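Local atomic coordinates of DNA helicase assembly protein (Enterobacteria phage T4, PDB entry 1C1K), a protein that loads the replicative helicase of phage T4 onto DNA covered by single-stranded-DNA-binding protein at replication forks, coordinating leading- and lagging-strand synthesis. Residues A[111-116]-A[162-167]; A[115-120]-A[209-214]. All coordinates share one frame; numbering follows the deposited sequence.

Contact 1 (A[111-116]-A[162-167])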
loop_
_atom_site.group_PDB
_atom_site.type_symbol
_atom_site.label_atom_id
_atom_site.label_comp_id
_atom_site.label_asym_id
_atom_site.label_seq_id
_atom_site.Cartn_x
_atom_site.Cartn_y
_atom_site.Cartn_z
ATOM N N PHE A 111 14.768 5.297 4.384
ATOM C CA PHE A 111 15.766 4.353 4.874
ATOM C C PHE A 111 15.333 2.934 4.523
ATOM O O PHE A 111 16.157 2.104 4.139
ATOM C CB PHE A 111 15.931 4.491 6.389
ATOM C CG PHE A 111 16.696 5.717 6.813
ATOM C CD1 PHE A 111 16.647 6.158 8.135
ATOM C CD2 PHE A 111 17.475 6.429 5.899
ATOM C CE1 PHE A 111 17.365 7.287 8.543
ATOM C CE2 PHE A 111 18.196 7.560 6.298
ATOM C CZ PHE A 111 18.140 7.988 7.623
ATOM N N LYS A 112 14.040 2.653 4.650
ATOM C CA LYS A 112 13.531 1.329 4.327
ATOM C C LYS A 112 13.669 1.063 2.829
ATOM O O LYS A 112 13.956 -0.058 2.423
ATOM C CB LYS A 112 12.063 1.196 4.754
ATOM C CG LYS A 112 11.318 0.022 4.114
ATOM C CD LYS A 112 11.846 -1.334 4.586
ATOM C CE LYS A 112 10.925 -2.465 4.147
ATOM N NZ LYS A 112 11.551 -3.803 4.352
ATOM N N PHE A 113 13.461 2.096 2.015
ATOM C CA PHE A 113 13.584 1.970 0.560
ATOM C C PHE A 113 15.036 1.587 0.246
ATOM O O PHE A 113 15.299 0.651 -0.510
ATOM C CB PHE A 113 13.217 3.310 -0.105
ATOM C CG PHE A 113 13.211 3.280 -1.612
ATOM C CD1 PHE A 113 12.715 2.182 -2.312
ATOM C CD2 PHE A 113 13.674 4.376 -2.334
ATOM C CE1 PHE A 113 12.677 2.180 -3.717
ATOM C CE2 PHE A 113 13.640 4.383 -3.742
ATOM C CZ PHE A 113 13.141 3.287 -4.426
ATOM N N GLU A 114 15.975 2.304 0.853
ATOM C CA GLU A 114 17.390 2.028 0.640
ATOM C C GLU A 114 17.726 0.601 1.081
ATOM O O GLU A 114 18.431 -0.133 0.384
ATOM C CB GLU A 114 18.236 3.055 1.403
ATOM C CG GLU A 114 18.391 4.368 0.631
ATOM C CD GLU A 114 18.731 5.569 1.500
ATOM O OE1 GLU A 114 19.123 5.388 2.667
ATOM O OE2 GLU A 114 18.609 6.706 1.003
ATOM N N GLU A 115 17.218 0.204 2.238
ATOM C CA GLU A 115 17.458 -1.142 2.750
ATOM C C GLU A 115 16.957 -2.182 1.746
ATOM O O GLU A 115 17.671 -3.130 1.392
ATOM C CB GLU A 115 16.730 -1.321 4.086
ATOM C CG GLU A 115 16.874 -2.696 4.704
ATOM C CD GLU A 115 16.019 -2.864 5.946
ATOM O OE1 GLU A 115 15.223 -1.951 6.257
ATOM O OE2 GLU A 115 16.146 -3.911 6.609
ATOM N N ASP A 116 15.724 -1.994 1.283
ATOM C CA ASP A 116 15.117 -2.914 0.328
ATOM C C ASP A 116 15.917 -2.985 -0.972
ATOM O O ASP A 116 16.115 -4.074 -1.511
ATOM C CB ASP A 116 13.672 -2.495 0.041
ATOM C CG ASP A 116 12.733 -2.815 1.194
ATOM O OD1 ASP A 116 11.550 -2.415 1.126
ATOM O OD2 ASP A 116 13.171 -3.471 2.168
ATOM N N ILE A 162 6.039 0.247 -5.018
ATOM C CA ILE A 162 5.445 1.369 -5.726
ATOM C C ILE A 162 6.479 2.445 -6.038
ATOM O O ILE A 162 6.386 3.126 -7.056
ATOM C CB ILE A 162 4.245 1.941 -4.937
ATOM C CG1 ILE A 162 3.129 0.891 -4.897
ATOM C CG2 ILE A 162 3.716 3.207 -5.607
ATOM C CD1 ILE A 162 2.065 1.147 -3.846
ATOM N N LEU A 163 7.480 2.595 -5.182
ATOM C CA LEU A 163 8.525 3.579 -5.446
ATOM C C LEU A 163 9.323 3.127 -6.681
ATOM O O LEU A 163 9.624 3.929 -7.564
ATOM C CB LEU A 163 9.448 3.714 -4.226
ATOM C CG LEU A 163 8.966 4.699 -3.147
ATOM C CD1 LEU A 163 9.706 4.428 -1.846
ATOM C CD2 LEU A 163 9.190 6.131 -3.606
ATOM N N LEU A 164 9.657 1.841 -6.743
ATOM C CA LEU A 164 10.393 1.315 -7.887
ATOM C C LEU A 164 9.534 1.496 -9.144
ATOM O O LEU A 164 10.025 1.901 -10.197
ATOM C CB LEU A 164 10.705 -0.171 -7.681
ATOM C CG LEU A 164 11.727 -0.527 -6.593
ATOM C CD1 LEU A 164 11.624 -2.005 -6.259
ATOM C CD2 LEU A 164 13.130 -0.188 -7.073
ATOM N N ASP A 165 8.247 1.200 -9.021
ATOM C CA ASP A 165 7.316 1.328 -10.135
ATOM C C ASP A 165 7.266 2.739 -10.721
ATOM O O ASP A 165 7.073 2.906 -11.931
ATOM C CB ASP A 165 5.910 0.927 -9.689
ATOM C CG ASP A 165 4.870 1.155 -10.771
ATOM O OD1 ASP A 165 4.759 0.289 -11.663
ATOM O OD2 ASP A 165 4.167 2.194 -10.726
ATOM N N SER A 166 7.447 3.749 -9.871
ATOM C CA SER A 166 7.384 5.135 -10.320
ATOM C C SER A 166 8.326 5.457 -11.475
ATOM O O SER A 166 8.009 6.303 -12.309
ATOM C CB SER A 166 7.611 6.099 -9.143
ATOM O OG SER A 166 8.974 6.227 -8.784
ATOM N N PHE A 167 9.474 4.788 -11.541
ATOM C CA PHE A 167 10.403 5.043 -12.643
ATOM C C PHE A 167 10.699 3.804 -13.484
ATOM O O PHE A 167 11.342 3.912 -14.524
ATOM C CB PHE A 167 11.715 5.669 -12.137
ATOM C CG PHE A 167 12.434 4.843 -11.110
ATOM C CD1 PHE A 167 13.427 3.947 -11.490
ATOM C CD2 PHE A 167 12.117 4.958 -9.759
ATOM C CE1 PHE A 167 14.093 3.174 -10.543
ATOM C CE2 PHE A 167 12.778 4.187 -8.798
ATOM C CZ PHE A 167 13.768 3.290 -9.193
#
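The ring of Phe113 lies across Leu163, which covers one of its faces with two separate carbons. Leu163 CD1 sits 3.8 Å from the centroid of the Phe113 ring and only 17° off its normal, a CH-pi contact over the face, while Leu163 CB lies over the same face nearer the CZ end, 3.6 Å from Phe113 CE1. What carries the ring away from its own helix is its first torsion, with CG anti to the backbone N (chi1 -176°). The axes of the two short segments, 11.7 Å apart at closest approach, cross at -77°, and the ring fills part of the interval. At the ring's edge wait Leu164, with CG 4.1 Å from Phe113 CE1, and Phe167, whose CE2 is 4.5 Å from Phe113 CZ. Met1 touches both Phe113 and Leu163, and Ile199 packs on Leu163 as well. Lys112 NZ makes a salt bridge to the syn lone pair of Asp116 OD2 at 2.7 Å, and Ser166 OG donates to Leu163 O; outside the two segments, Asp116 OD1 accepts from Thr160 OG1 and Ser157 N. Between the segments the contact is wholly apolar, one aromatic ring against aliphatic and aromatic carbon, and its hold comes from shape and burial.

Contact 2 (A[115-120]-A[209-214])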
loop_
_atom_site.group_PDB
_atom_site.type_symbol
_atom_site.label_atom_id
_atom_site.label_comp_id
_atom_site.label_asym_id
_atom_site.label_seq_id
_atom_site.Cartn_x
_atom_site.Cartn_y
_atom_site.Cartn_z
ATOM N N GLU A 115 17.218 0.204 2.238
ATOM C CA GLU A 115 17.458 -1.142 2.750
ATOM C C GLU A 115 16.957 -2.182 1.746
ATOM O O GLU A 115 17.671 -3.130 1.392
ATOM C CB GLU A 115 16.730 -1.321 4.086
ATOM C CG GLU A 115 16.874 -2.696 4.704
ATOM C CD GLU A 115 16.019 -2.864 5.946
ATOM O OE1 GLU A 115 15.223 -1.951 6.257
ATOM O OE2 GLU A 115 16.146 -3.911 6.609
ATOM N N ASP A 116 15.724 -1.994 1.283
ATOM C CA ASP A 116 15.117 -2.914 0.328
ATOM C C ASP A 116 15.917 -2.985 -0.972
ATOM O O ASP A 116 16.115 -4.074 -1.511
ATOM C CB ASP A 116 13.672 -2.495 0.041
ATOM C CG ASP A 116 12.733 -2.815 1.194
ATOM O OD1 ASP A 116 11.550 -2.415 1.126
ATOM O OD2 ASP A 116 13.171 -3.471 2.168
ATOM N N ILE A 117 16.382 -1.840 -1.466
ATOM C CA ILE A 117 17.164 -1.818 -2.700
ATOM C C ILE A 117 18.428 -2.660 -2.534
ATOM O O ILE A 117 18.746 -3.482 -3.389
ATOM C CB ILE A 117 17.549 -0.378 -3.101
ATOM C CG1 ILE A 117 16.301 0.381 -3.572
ATOM C CG2 ILE A 117 18.574 -0.395 -4.226
ATOM C CD1 ILE A 117 16.441 1.887 -3.504
ATOM N N ARG A 118 19.148 -2.459 -1.431
ATOM C CA ARG A 118 20.360 -3.239 -1.189
ATOM C C ARG A 118 20.022 -4.720 -1.177
ATOM O O ARG A 118 20.718 -5.525 -1.789
ATOM C CB ARG A 118 21.004 -2.859 0.149
ATOM C CG ARG A 118 21.616 -1.486 0.166
ATOM C CD ARG A 118 22.214 -1.144 1.533
ATOM N NE ARG A 118 22.331 0.302 1.702
ATOM C CZ ARG A 118 21.658 1.016 2.602
ATOM N NH1 ARG A 118 20.807 0.427 3.436
ATOM N NH2 ARG A 118 21.826 2.330 2.647
ATOM N N ASN A 119 18.949 -5.091 -0.484
ATOM C CA ASN A 119 18.570 -6.492 -0.418
ATOM C C ASN A 119 18.176 -7.039 -1.788
ATOM O O ASN A 119 18.443 -8.204 -2.094
ATOM C CB ASN A 119 17.435 -6.684 0.590
ATOM C CG ASN A 119 17.912 -6.560 2.025
ATOM O OD1 ASN A 119 17.120 -6.389 2.949
ATOM N ND2 ASN A 119 19.220 -6.646 2.214
ATOM N N ILE A 120 17.546 -6.212 -2.616
ATOM C CA ILE A 120 17.157 -6.668 -3.950
ATOM C C ILE A 120 18.423 -6.919 -4.758
ATOM O O ILE A 120 18.513 -7.909 -5.488
ATOM C CB ILE A 120 16.307 -5.620 -4.705
ATOM C CG1 ILE A 120 14.958 -5.433 -4.007
ATOM C CG2 ILE A 120 16.074 -6.079 -6.147
ATOM C CD1 ILE A 120 14.236 -4.182 -4.449
ATOM N N ILE A 209 19.609 4.717 -7.922
ATOM C CA ILE A 209 20.906 4.742 -8.594
ATOM C C ILE A 209 22.060 4.859 -7.600
ATOM O O ILE A 209 23.049 4.132 -7.696
ATOM C CB ILE A 209 20.955 5.914 -9.618
ATOM C CG1 ILE A 209 19.970 5.632 -10.755
ATOM C CG2 ILE A 209 22.368 6.093 -10.179
ATOM C CD1 ILE A 209 19.895 6.733 -11.806
ATOM N N GLU A 210 21.926 5.762 -6.637
ATOM C CA GLU A 210 22.960 5.969 -5.634
ATOM C C GLU A 210 23.145 4.736 -4.747
ATOM O O GLU A 210 24.269 4.369 -4.401
ATOM C CB GLU A 210 22.604 7.179 -4.765
ATOM C CG GLU A 210 23.800 7.998 -4.305
ATOM C CD GLU A 210 24.571 8.606 -5.464
ATOM O OE1 GLU A 210 25.705 8.151 -5.725
ATOM O OE2 GLU A 210 24.044 9.539 -6.113
ATOM N N THR A 211 22.039 4.091 -4.382
ATOM C CA THR A 211 22.102 2.919 -3.522
ATOM C C THR A 211 22.747 1.735 -4.237
ATOM O O THR A 211 23.572 1.020 -3.662
ATOM C CB THR A 211 20.694 2.525 -3.021
ATOM O OG1 THR A 211 20.119 3.627 -2.309
ATOM C CG2 THR A 211 20.768 1.322 -2.079
ATOM N N VAL A 212 22.377 1.523 -5.496
ATOM C CA VAL A 212 22.952 0.421 -6.253
ATOM C C VAL A 212 24.450 0.678 -6.447
ATOM O O VAL A 212 25.267 -0.236 -6.344
ATOM C CB VAL A 212 22.256 0.277 -7.635
ATOM C CG1 VAL A 212 23.035 -0.677 -8.529
ATOM C CG2 VAL A 212 20.831 -0.231 -7.440
ATOM N N LYS A 213 24.807 1.928 -6.716
ATOM C CA LYS A 213 26.208 2.273 -6.922
ATOM C C LYS A 213 27.041 1.939 -5.696
ATOM O O LYS A 213 28.161 1.445 -5.822
ATOM C CB LYS A 213 26.353 3.759 -7.239
ATOM C CG LYS A 213 27.784 4.191 -7.468
ATOM C CD LYS A 213 27.852 5.672 -7.761
ATOM C CE LYS A 213 29.143 6.270 -7.236
ATOM N NZ LYS A 213 29.304 7.650 -7.758
ATOM N N SER A 214 26.490 2.205 -4.512
ATOM C CA SER A 214 27.196 1.922 -3.269
ATOM C C SER A 214 27.295 0.419 -3.003
ATOM O O SER A 214 28.130 -0.019 -2.214
ATOM C CB SER A 214 26.510 2.632 -2.089
ATOM O OG SER A 214 25.281 2.017 -1.741
HETATM O O HOH W 1 24.038 1.621 0.463
#
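Thr211 pushes its methyl between Ile117 and Arg118: CG2 of Thr211 is 3.5 Å from Ile117 CG2 and 3.7 Å from Arg118 CG. The threonine's rotation divides its two branches. With chi1 at -58°, OG1 stands beside the backbone N and hydrogen-bonds to Val207 O in its own helix, which leaves CG2 to face helix 109-126. Ile117 answers with its short branch, whose CG2 also meets Val212 CG2 at 3.9 Å. Arg118 passes Thr211 at about a right angle, and its extended chain carries NE past the methyl to a water that also reaches Ser214 OG. The modelled distance from Arg118 NE to this water, 2.5 Å, is unusually short, so the water's exact place is doubtful and the bridge tentative. Ser214 OG gives its hydrogen to Thr211 O. Aliphatic packing thus lies inside, with the arginine-water-serine group to one side of it. Segments 115-120 and 209-214, on helices 109-126 and 201-216, run at 48° with their axes 9.3 Å apart; Phe208, a turn earlier on helix 201-216, packs on Ile117, Cys215 touches Arg118, and Phe132 from a loop touches Val212 and Ile120, whose side chain also leans on helix 146-152.

In the fold
Helix 109-126 is common to both contacts: contact 1 uses 111-116, contact 2 uses 115-120, and Glu115 and Asp116 belong to both segments. Their centres are about 9 Å apart. Along the chain the partners follow in order, first helix 158-168, then helix 201-216 near the C-terminus, so this one helix is packed against two later elements of the C-terminal half of the chain. The contacts also touch each other, Glu114 CG lying 3.5 Å from Thr211 OG1 and Leu164 CD1 3.9 Å from Ile120 CD1. Phe208 of helix 201-216 meets Phe167 and Leu164, bringing the three helices together in the C-terminal part of this two-domain, alpha-helical helicase loader.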